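Local coordinates for protein putative acetyltransferase (Streptococcus mutans, PDB 4E2A) that belongs to the GNAT acetyltransferase family and probably transfers an acyl group, such as acetyl from acetyl-CoA, to a substrate not yet identified, at residues 39-42 / 43-46; 55-58 / 59-63; 73-77 / 78-82; 131-135 / 136-140. All blocks are in the same frame, centred on the assembly; numbering follows the deposited sequence.

Interaction 1 of 4, residues 39-42 / 43-46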
loop_
_atom_site.group_PDB
_atom_site.type_symbol
_atom_site.label_atom_id
_atom_site.label_comp_id
_atom_site.label_asym_id
_atom_site.label_seq_id
_atom_site.Cartn_x
_atom_site.Cartn_y
_atom_site.Cartn_z
ATOM N N GLU B 39 -2.139 12.964 -31.443
ATOM C CA GLU B 39 -1.586 11.640 -31.682
ATOM C C GLU B 39 -1.400 10.889 -30.367
ATOM O O GLU B 39 -1.086 11.489 -29.335
ATOM C CB GLU B 39 -0.236 11.756 -32.395
ATOM C CG GLU B 39 0.398 10.413 -32.728
ATOM C CD GLU B 39 1.763 10.546 -33.383
ATOM O OE1 GLU B 39 2.246 11.695 -33.527
ATOM O OE2 GLU B 39 2.350 9.500 -33.745
ATOM N N ILE B 40 -1.600 9.579 -30.405
ATOM C CA ILE B 40 -1.352 8.734 -29.248
ATOM C C ILE B 40 -0.436 7.626 -29.701
ATOM O O ILE B 40 -0.744 6.926 -30.661
ATOM C CB ILE B 40 -2.654 8.097 -28.692
ATOM C CG1 ILE B 40 -3.616 9.185 -28.203
ATOM C CG2 ILE B 40 -2.337 7.113 -27.532
ATOM C CD1 ILE B 40 -4.984 8.655 -27.802
ATOM N N ARG B 41 0.684 7.454 -29.007
ATOM C CA ARG B 41 1.658 6.436 -29.378
ATOM C C ARG B 41 2.557 6.103 -28.187
ATOM O O ARG B 41 2.624 6.861 -27.211
ATOM C CB ARG B 41 2.517 6.907 -30.571
ATOM C CG ARG B 41 3.347 8.161 -30.283
ATOM C CD ARG B 41 4.535 8.338 -31.238
ATOM N NE ARG B 41 5.167 9.652 -31.097
ATOM C CZ ARG B 41 6.078 9.968 -30.180
ATOM N NH1 ARG B 41 6.485 9.056 -29.308
ATOM N NH2 ARG B 41 6.584 11.198 -30.135
ATOM N N LYS B 42 3.271 4.987 -28.292
ATOM C CA LYS B 42 4.176 4.565 -27.239
ATOM C C LYS B 42 5.293 5.584 -27.072
ATOM O O LYS B 42 5.676 6.249 -28.026
ATOM C CB LYS B 42 4.750 3.170 -27.530
ATOM C CG LYS B 42 3.671 2.113 -27.679
ATOM C CD LYS B 42 4.239 0.726 -27.928
ATOM C CE LYS B 42 3.147 -0.226 -28.394
ATOM N NZ LYS B 42 3.693 -1.545 -28.824
ATOM N N VAL B 43 5.791 5.705 -25.843
ATOM C CA VAL B 43 6.963 6.502 -25.548
ATOM C C VAL B 43 8.165 5.877 -26.240
ATOM O O VAL B 43 8.397 4.668 -26.150
ATOM C CB VAL B 43 7.244 6.567 -24.012
ATOM C CG1 VAL B 43 8.494 7.407 -23.738
ATOM C CG2 VAL B 43 6.054 7.145 -23.270
ATOM N N ASN B 44 8.920 6.705 -26.946
ATOM C CA ASN B 44 10.141 6.257 -27.593
ATOM C C ASN B 44 11.238 5.995 -26.563
ATOM O O ASN B 44 11.268 6.626 -25.496
ATOM C CB ASN B 44 10.611 7.326 -28.589
ATOM C CG ASN B 44 10.179 7.032 -30.014
ATOM O OD1 ASN B 44 10.918 6.397 -30.768
ATOM N ND2 ASN B 44 8.988 7.495 -30.395
ATOM N N GLN B 45 12.149 5.081 -26.885
ATOM C CA GLN B 45 13.322 4.843 -26.044
ATOM C C GLN B 45 14.075 6.145 -25.753
ATOM O O GLN B 45 14.529 6.368 -24.636
ATOM C CB GLN B 45 14.269 3.808 -26.678
ATOM C CG GLN B 45 13.880 2.339 -26.436
ATOM C CD GLN B 45 14.128 1.877 -24.997
ATOM O OE1 GLN B 45 14.333 2.686 -24.092
ATOM N NE2 GLN B 45 14.129 0.566 -24.794
ATOM N N ASP B 46 14.182 7.015 -26.753
ATOM C CA ASP B 46 14.907 8.272 -26.583
ATOM C C ASP B 46 14.083 9.409 -25.949
ATOM O O ASP B 46 14.506 10.571 -25.947
ATOM C CB ASP B 46 15.521 8.721 -27.913
ATOM C CG ASP B 46 14.480 9.201 -28.905
ATOM O OD1 ASP B 46 13.300 8.811 -28.771
ATOM O OD2 ASP B 46 14.841 9.969 -29.824
#
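R41 and N44 meet three residues apart where the strand 38-42 gives way to the loop before helix 48-63, and they illustrate how two hydrogen-bond donors can lie close without bonding to each other. The firm part of this corner is its backbone and inward face. Strand pairing continues past the strand's end, with R41 bonded to F98 and V43 to T96 of the strand 94-101, while I40 packs against L146 and F149 of helix 142-157. V43 rests on T96. The chain leaves the strand extended and does not fold back: K42 O and N44 N are 3.4 Å apart but badly angled, and N44 N bonds instead to E47.

The outer side is looser. The CG of R41 sits between its own backbone N and carbonyl carbon (chi1 62°), and from there the chain runs extended, bringing the guanidinium back to the main chain. NH1 of R41 bonds to K42 O at 3.2 Å, with the acceptor close to the guanidinium plane. The N44 side chain crosses that of R41 at about a right angle, the amide and guanidinium planes 75° apart, so that N44 ND2 lies 3.1 Å from R41 NH1. A long ion pair, 3.9 Å from R41 NE to E39 OE2, meets the guanidinium edge in plane and probably adds little. E47 OE1 accepts both the salt bridge of R41 NH1 and the backbone N of N44, which implies that a shared acceptor, not a bond between the two donors, keeps these residues together.

Interaction 2 of 4, residues 55-58 / 59-63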
loop_
_atom_site.group_PDB
_atom_site.type_symbol
_atom_site.label_atom_id
_atom_site.label_comp_id
_atom_site.label_asym_id
_atom_site.label_seq_id
_atom_site.Cartn_x
_atom_site.Cartn_y
_atom_site.Cartn_z
ATOM N N ALA B 55 5.837 13.204 -16.134
ATOM C CA ALA B 55 5.411 12.474 -14.946
ATOM C C ALA B 55 5.594 13.333 -13.682
ATOM O O ALA B 55 4.686 13.426 -12.849
ATOM C CB ALA B 55 6.157 11.163 -14.828
ATOM N N ILE B 56 6.736 14.003 -13.555
ATOM C CA ILE B 56 6.941 14.837 -12.368
ATOM C C ILE B 56 6.007 16.053 -12.387
ATOM O O ILE B 56 5.358 16.394 -11.384
ATOM C CB ILE B 56 8.411 15.257 -12.208
ATOM C CG1 ILE B 56 9.251 14.040 -11.811
ATOM C CG2 ILE B 56 8.541 16.368 -11.179
ATOM C CD1 ILE B 56 10.760 14.288 -11.831
ATOM N N GLN B 57 5.913 16.698 -13.533
ATOM C CA GLN B 57 5.108 17.900 -13.580
ATOM C C GLN B 57 3.630 17.635 -13.272
ATOM O O GLN B 57 3.013 18.402 -12.528
ATOM C CB GLN B 57 5.273 18.650 -14.893
ATOM C CG GLN B 57 4.716 20.063 -14.760
ATOM C CD GLN B 57 4.789 20.845 -16.046
ATOM O OE1 GLN B 57 3.944 21.712 -16.302
ATOM N NE2 GLN B 57 5.799 20.553 -16.868
ATOM N N THR B 58 3.070 16.557 -13.822
ATOM C CA THR B 58 1.675 16.214 -13.550
ATOM C C THR B 58 1.451 15.830 -12.087
ATOM O O THR B 58 0.392 16.108 -11.528
ATOM C CB THR B 58 1.126 15.118 -14.508
ATOM O OG1 THR B 58 1.956 13.937 -14.470
ATOM C CG2 THR B 58 1.091 15.648 -15.942
ATOM N N PHE B 59 2.451 15.200 -11.463
ATOM C CA PHE B 59 2.288 14.777 -10.080
ATOM C C PHE B 59 2.265 16.026 -9.180
ATOM O O PHE B 59 1.439 16.156 -8.272
ATOM C CB PHE B 59 3.393 13.797 -9.648
ATOM C CG PHE B 59 3.055 13.034 -8.373
ATOM C CD1 PHE B 59 3.386 13.554 -7.129
ATOM C CD2 PHE B 59 2.409 11.803 -8.427
ATOM C CE1 PHE B 59 3.084 12.864 -5.956
ATOM C CE2 PHE B 59 2.099 11.101 -7.257
ATOM C CZ PHE B 59 2.444 11.633 -6.021
ATOM N N ARG B 60 3.163 16.948 -9.483
ATOM C CA ARG B 60 3.271 18.236 -8.800
ATOM C C ARG B 60 1.959 19.020 -8.945
ATOM O O ARG B 60 1.385 19.490 -7.960
ATOM C CB ARG B 60 4.434 19.015 -9.426
ATOM C CG ARG B 60 4.938 20.202 -8.637
ATOM C CD ARG B 60 6.112 20.886 -9.369
ATOM N NE ARG B 60 7.233 19.977 -9.591
ATOM C CZ ARG B 60 8.379 20.011 -8.912
ATOM N NH1 ARG B 60 8.568 20.923 -7.966
ATOM N NH2 ARG B 60 9.343 19.145 -9.187
ATOM N N GLU B 61 1.473 19.146 -10.177
ATOM C CA GLU B 61 0.182 19.801 -10.424
ATOM C C GLU B 61 -0.984 19.186 -9.658
ATOM O O GLU B 61 -1.877 19.902 -9.197
ATOM C CB GLU B 61 -0.146 19.808 -11.925
ATOM C CG GLU B 61 0.757 20.725 -12.717
ATOM C CD GLU B 61 0.574 20.612 -14.227
ATOM O OE1 GLU B 61 -0.147 19.689 -14.694
ATOM O OE2 GLU B 61 1.165 21.459 -14.938
ATOM N N THR B 62 -0.988 17.862 -9.538
ATOM C CA THR B 62 -2.110 17.153 -8.926
ATOM C C THR B 62 -2.038 17.212 -7.397
ATOM O O THR B 62 -3.059 17.281 -6.725
ATOM C CB THR B 62 -2.145 15.658 -9.386
ATOM O OG1 THR B 62 -2.415 15.596 -10.787
ATOM C CG2 THR B 62 -3.198 14.851 -8.622
ATOM N N PHE B 63 -0.823 17.208 -6.856
ATOM C CA PHE B 63 -0.646 16.998 -5.420
ATOM C C PHE B 63 -0.018 18.155 -4.624
ATOM O O PHE B 63 -0.080 18.153 -3.406
ATOM C CB PHE B 63 0.134 15.697 -5.182
ATOM C CG PHE B 63 -0.646 14.468 -5.500
ATOM C CD1 PHE B 63 -1.645 14.023 -4.645
ATOM C CD2 PHE B 63 -0.389 13.746 -6.664
ATOM C CE1 PHE B 63 -2.382 12.876 -4.945
ATOM C CE2 PHE B 63 -1.106 12.604 -6.967
ATOM C CZ PHE B 63 -2.113 12.168 -6.119
#
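Residues 55-58 and 59-63 are successive turns of one alpha helix, in which the carbonyls of A55, I56, Q57 and T58 accept from the amides of F59, R60, E61 and T62, the R60 N to I56 O bond measuring 3.0 Å. T58 O is gripped twice: T62 N donates at 3.0 Å and T62 OG1 at 2.9 Å to T58 O, arriving from opposite faces of the carbonyl plane. This second bond follows from the T62 rotamer, which swings OG1 beside its own backbone N (chi1 -66°) and hence back toward the preceding turn. The hydroxyl of T58 turns to I54 instead.

On another face of the helix, I56 and R60 run side by side in the same direction. The R60 chain bends at chi3 (-59°), and I56 CG2 meets the edge of its guanidinium 3.5 Å from R60 NH2. E61 folds along the preceding turn, its CG 3.2 Å from Q57 O. Farther round, F63 CD2 stands 3.5 Å above the centre of the F59 ring.

The helix is thus sorted by side. F59 stacks on F75 and, with F63, packs on L72 of helix 69-79; T58 touches both Y132 of the strand 125-133 and F108 of the strand 104-113; and F63 meets the F191 ring of the second subunit, whose V196 touches F59.

Interaction 3 of 4, residues 73-77 / 78-82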
loop_
_atom_site.group_PDB
_atom_site.type_symbol
_atom_site.label_atom_id
_atom_site.label_comp_id
_atom_site.label_asym_id
_atom_site.label_seq_id
_atom_site.Cartn_x
_atom_site.Cartn_y
_atom_site.Cartn_z
ATOM N N GLN B 73 8.708 15.236 -3.266
ATOM C CA GLN B 73 10.054 14.798 -3.650
ATOM C C GLN B 73 10.336 13.345 -3.223
ATOM O O GLN B 73 10.949 12.577 -3.974
ATOM C CB GLN B 73 11.119 15.745 -3.083
ATOM C CG GLN B 73 12.483 15.605 -3.725
ATOM C CD GLN B 73 12.479 15.987 -5.198
ATOM O OE1 GLN B 73 11.999 17.057 -5.570
ATOM N NE2 GLN B 73 13.016 15.111 -6.043
ATOM N N ASN B 74 9.885 12.963 -2.034
ATOM C CA ASN B 74 9.974 11.566 -1.615
ATOM C C ASN B 74 9.395 10.624 -2.663
ATOM O O ASN B 74 9.953 9.561 -2.929
ATOM C CB ASN B 74 9.234 11.331 -0.288
ATOM C CG ASN B 74 10.000 11.858 0.911
ATOM O OD1 ASN B 74 11.223 11.897 0.906
ATOM N ND2 ASN B 74 9.276 12.273 1.943
ATOM N N PHE B 75 8.262 11.000 -3.246
ATOM C CA PHE B 75 7.644 10.154 -4.264
ATOM C C PHE B 75 8.458 10.155 -5.550
ATOM O O PHE B 75 8.730 9.083 -6.112
ATOM C CB PHE B 75 6.187 10.563 -4.545
ATOM C CG PHE B 75 5.457 9.625 -5.485
ATOM C CD1 PHE B 75 4.784 8.512 -4.996
ATOM C CD2 PHE B 75 5.438 9.863 -6.848
ATOM C CE1 PHE B 75 4.113 7.644 -5.858
ATOM C CE2 PHE B 75 4.777 9.002 -7.714
ATOM C CZ PHE B 75 4.112 7.892 -7.218
ATOM N N PHE B 76 8.855 11.338 -6.021
ATOM C CA PHE B 76 9.723 11.423 -7.210
ATOM C C PHE B 76 10.980 10.578 -7.054
ATOM O O PHE B 76 11.385 9.858 -7.978
ATOM C CB PHE B 76 10.181 12.851 -7.485
ATOM C CG PHE B 76 9.066 13.836 -7.636
ATOM C CD1 PHE B 76 7.877 13.474 -8.237
ATOM C CD2 PHE B 76 9.219 15.133 -7.168
ATOM C CE1 PHE B 76 6.852 14.393 -8.359
ATOM C CE2 PHE B 76 8.210 16.049 -7.276
ATOM C CZ PHE B 76 7.022 15.688 -7.878
ATOM N N ASP B 77 11.607 10.691 -5.884
ATOM C CA ASP B 77 12.884 10.029 -5.619
ATOM C C ASP B 77 12.734 8.515 -5.682
ATOM O O ASP B 77 13.724 7.803 -5.859
ATOM C CB ASP B 77 13.464 10.431 -4.247
ATOM C CG ASP B 77 14.076 11.823 -4.237
ATOM O OD1 ASP B 77 14.278 12.426 -5.319
ATOM O OD2 ASP B 77 14.367 12.323 -3.124
ATOM N N GLU B 78 11.505 8.022 -5.535
ATOM C CA GLU B 78 11.267 6.586 -5.517
ATOM C C GLU B 78 10.662 6.067 -6.823
ATOM O O GLU B 78 11.061 5.022 -7.335
ATOM C CB GLU B 78 10.348 6.187 -4.343
ATOM C CG GLU B 78 10.083 4.671 -4.252
ATOM C CD GLU B 78 9.069 4.273 -3.160
ATOM O OE1 GLU B 78 8.435 5.170 -2.554
ATOM O OE2 GLU B 78 8.910 3.051 -2.902
ATOM N N ALA B 79 9.684 6.790 -7.346
ATOM C CA ALA B 79 8.906 6.305 -8.498
ATOM C C ALA B 79 9.341 6.855 -9.856
ATOM O O ALA B 79 9.081 6.245 -10.883
ATOM C CB ALA B 79 7.409 6.580 -8.288
ATOM N N TYR B 80 9.953 8.028 -9.876
ATOM C CA TYR B 80 10.172 8.687 -11.157
ATOM C C TYR B 80 11.628 9.011 -11.451
ATOM O O TYR B 80 11.918 10.011 -12.107
ATOM C CB TYR B 80 9.317 9.961 -11.259
ATOM C CG TYR B 80 7.804 9.738 -11.352
ATOM C CD1 TYR B 80 7.276 8.552 -11.853
ATOM C CD2 TYR B 80 6.910 10.739 -10.967
ATOM C CE1 TYR B 80 5.894 8.355 -11.946
ATOM C CE2 TYR B 80 5.524 10.552 -11.058
ATOM C CZ TYR B 80 5.024 9.367 -11.560
ATOM O OH TYR B 80 3.650 9.185 -11.669
ATOM N N THR B 81 12.549 8.187 -10.958
ATOM C CA THR B 81 13.959 8.276 -11.379
ATOM C C THR B 81 14.057 7.686 -12.776
ATOM O O THR B 81 13.164 6.924 -13.197
ATOM C CB THR B 81 14.882 7.488 -10.430
ATOM O OG1 THR B 81 14.569 6.084 -10.497
ATOM C CG2 THR B 81 14.705 7.978 -9.001
ATOM N N LEU B 82 15.104 8.051 -13.509
ATOM C CA LEU B 82 15.272 7.559 -14.872
ATOM C C LEU B 82 15.414 6.044 -14.900
ATOM O O LEU B 82 14.979 5.406 -15.852
ATOM C CB LEU B 82 16.487 8.181 -15.551
ATOM C CG LEU B 82 16.408 9.657 -15.985
ATOM C CD1 LEU B 82 17.770 10.158 -16.448
ATOM C CD2 LEU B 82 15.370 9.824 -17.086
HETATM O O HOH W 1 9.662 7.183 -0.586
HETATM O O HOH W 2 13.337 11.693 -9.704
#
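F75 points its ring edge at the face of the Y80 ring, a T-shaped pair with centroids 5.4 Å apart and planes at 84°. One face of the F75 ring carries the A79 methyl in a CH-pi contact, A79 CB lying 3.9 Å from the ring centroid and displaced toward the rim. F76 adds a looser touch, its CD1 4.0 Å from Y80 CD2.

The backbone sets these groups in place. F75 O takes two amides: A79 N at 2.8 Å, almost in line with the carbonyl, and E78 N at 3.0 Å from above the carbonyl plane. Y80 N still donates to F76 O, yet Y80 is the first residue to leave helical angles, and its ring, with CG beside the backbone N (chi1 -68°), lies where F75 CE2 meets its face. A water bridges F76 O and, weakly, Y80 O. Beyond it T81 serves as N-cap of the next helix, its OG1 bonded weakly to V84 N, while its CG2 packs 3.3 Å from D77 O. On the earlier turn Q73 NE2 bonds to D77 OD1 at 3.1 Å.

Around this helix end, F76 lies on I56 and R60 of helix 48-63 and Y80 on A55, while helix 82-90 follows directly. The strand 183-192 of the second subunit takes the outer flank, its H188 and S189 bonding to the E78 carboxylate and K187 to N74.

Interaction 4 of 4, residues 131-135 / 136-140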
loop_
_atom_site.group_PDB
_atom_site.type_symbol
_atom_site.label_atom_id
_atom_site.label_comp_id
_atom_site.label_asym_id
_atom_site.label_seq_id
_atom_site.Cartn_x
_atom_site.Cartn_y
_atom_site.Cartn_z
ATOM N N LEU B 131 -2.996 7.597 -15.518
ATOM C CA LEU B 131 -3.438 8.480 -16.596
ATOM C C LEU B 131 -3.453 9.931 -16.097
ATOM O O LEU B 131 -4.262 10.278 -15.237
ATOM C CB LEU B 131 -4.829 8.041 -17.132
ATOM C CG LEU B 131 -5.285 8.571 -18.521
ATOM C CD1 LEU B 131 -6.576 7.915 -19.037
ATOM C CD2 LEU B 131 -5.463 10.088 -18.500
ATOM N N TYR B 132 -2.543 10.751 -16.639
ATOM C CA TYR B 132 -2.397 12.151 -16.293
ATOM C C TYR B 132 -2.422 13.042 -17.527
ATOM O O TYR B 132 -1.838 12.708 -18.561
ATOM C CB TYR B 132 -1.051 12.393 -15.578
ATOM C CG TYR B 132 -0.947 11.840 -14.171
ATOM C CD1 TYR B 132 -1.267 12.620 -13.062
ATOM C CD2 TYR B 132 -0.512 10.536 -13.955
ATOM C CE1 TYR B 132 -1.148 12.113 -11.787
ATOM C CE2 TYR B 132 -0.394 10.027 -12.693
ATOM C CZ TYR B 132 -0.712 10.813 -11.612
ATOM O OH TYR B 132 -0.589 10.299 -10.346
ATOM N N ILE B 133 -3.081 14.188 -17.409
ATOM C CA ILE B 133 -3.030 15.209 -18.453
ATOM C C ILE B 133 -2.448 16.469 -17.825
ATOM O O ILE B 133 -2.914 16.902 -16.760
ATOM C CB ILE B 133 -4.442 15.533 -19.030
ATOM C CG1 ILE B 133 -5.122 14.277 -19.602
ATOM C CG2 ILE B 133 -4.362 16.674 -20.077
ATOM C CD1 ILE B 133 -4.452 13.678 -20.856
ATOM N N LEU B 134 -1.415 17.025 -18.454
ATOM C CA LEU B 134 -0.900 18.356 -18.078
ATOM C C LEU B 134 -2.005 19.426 -17.966
ATOM O O LEU B 134 -2.861 19.567 -18.858
ATOM C CB LEU B 134 0.151 18.834 -19.088
ATOM C CG LEU B 134 1.599 18.352 -18.960
ATOM C CD1 LEU B 134 2.391 18.823 -20.159
ATOM C CD2 LEU B 134 2.260 18.829 -17.654
ATOM N N LYS B 135 -1.976 20.193 -16.878
ATOM C CA LYS B 135 -2.977 21.235 -16.662
ATOM C C LYS B 135 -3.115 22.184 -17.855
ATOM O O LYS B 135 -4.222 22.612 -18.182
ATOM C CB LYS B 135 -2.656 22.044 -15.402
ATOM C CG LYS B 135 -3.821 22.101 -14.441
ATOM C CD LYS B 135 -3.471 21.490 -13.092
ATOM C CE LYS B 135 -2.655 22.463 -12.250
ATOM N NZ LYS B 135 -2.719 22.148 -10.790
ATOM N N ALA B 136 -2.002 22.520 -18.502
ATOM C CA ALA B 136 -2.071 23.429 -19.643
ATOM C C ALA B 136 -2.886 22.823 -20.781
ATOM O O ALA B 136 -3.308 23.551 -21.677
ATOM C CB ALA B 136 -0.658 23.853 -20.133
ATOM N N TYR B 137 -3.105 21.503 -20.747
ATOM C CA TYR B 137 -3.850 20.820 -21.820
ATOM C C TYR B 137 -5.182 20.195 -21.389
ATOM O O TYR B 137 -5.777 19.437 -22.155
ATOM C CB TYR B 137 -3.000 19.726 -22.486
ATOM C CG TYR B 137 -1.832 20.252 -23.269
ATOM C CD1 TYR B 137 -1.947 20.546 -24.633
ATOM C CD2 TYR B 137 -0.603 20.439 -22.652
ATOM C CE1 TYR B 137 -0.861 21.032 -25.345
ATOM C CE2 TYR B 137 0.485 20.928 -23.354
ATOM C CZ TYR B 137 0.353 21.221 -24.695
ATOM O OH TYR B 137 1.446 21.705 -25.368
ATOM N N GLN B 138 -5.640 20.498 -20.179
ATOM C CA GLN B 138 -6.918 19.961 -19.693
ATOM C C GLN B 138 -8.126 20.689 -20.302
ATOM O O GLN B 138 -8.015 21.818 -20.793
ATOM C CB GLN B 138 -6.977 19.992 -18.153
ATOM C CG GLN B 138 -5.990 19.032 -17.480
ATOM C CD GLN B 138 -6.040 19.063 -15.939
ATOM O OE1 GLN B 138 -6.864 19.750 -15.343
ATOM N NE2 GLN B 138 -5.149 18.305 -15.299
ATOM N N GLY B 139 -9.282 20.038 -20.288
ATOM C CA GLY B 139 -10.499 20.657 -20.781
ATOM C C GLY B 139 -10.656 20.579 -22.296
ATOM O O GLY B 139 -11.599 21.119 -22.854
ATOM N N LEU B 140 -9.736 19.885 -22.950
ATOM C CA LEU B 140 -9.724 19.774 -24.408
ATOM C C LEU B 140 -10.227 18.401 -24.855
ATOM O O LEU B 140 -10.249 18.091 -26.049
ATOM C CB LEU B 140 -8.300 19.977 -24.924
ATOM C CG LEU B 140 -7.619 21.276 -24.502
ATOM C CD1 LEU B 140 -6.139 21.255 -24.864
ATOM C CD2 LEU B 140 -8.349 22.464 -25.130
#
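A short 3-10 turn at K135-Y137 carries the chain out of the strand 125-133 toward helix 142-157, and across it I133 and L134 touch Y137 and Q138 in a local surface contact. Two backbone bonds shape it. Y137 N donates to L134 O at 2.7 Å and Q138 N to K135 O at 3.2 Å, both from well above the carbonyl planes, in the i to i+3 pattern of a 3-10 turn.

The side chain of Q138 supplies the third bond. Its CG lies beside the backbone N (chi1 -67°) and the chain then runs extended, so the amide reaches back past the turn; Q138 NE2 donates to I133 O at 3.0 Å, nearly straight at 170° and with the acceptor close to the amide plane. A carbonyl at the strand end is thereby satisfied by a side chain five residues on. The same glutamine lies across K135, its OE1 3.9 Å from K135 CG, while K135 NZ extends to the carbonyl of E61.

Apolar groups fill the inner side. I133 CG2 is 4.1 Å from Y137 CB, and L134 CB meets the edge of the Y137 ring 4.0 Å from CD2. I133 and Y137 both also rest on L142, and L134 packs on helix 48-63. A strand that ends in a turn and runs through a Q-x-x-G-x-G sequence, here starting at Q138, into a helix is the GNAT motif A, whose loop in relatives binds the pyrophosphate of acetyl-CoA; a like role is probable here.

In the fold
From the N terminus the four contacts follow in series, each local to one continuous stretch of chain, and none nests in or crosses another. Interaction 1 ends the edge strand 38-42 and leads into helix 48-63, but its centre stays about 20 Å from that of interaction 2 and the two do not touch. Interactions 2 and 3 lie on consecutive helices that pack together through aromatic and aliphatic side chains, and both reach the second subunit. Interaction 4 lies at the end of a central strand of the sheet and meets interaction 2, whereas it merely brushes interaction 3. Helix 48-63 is thus joined to helix 69-79 and to the strand 125-133 with its following turn.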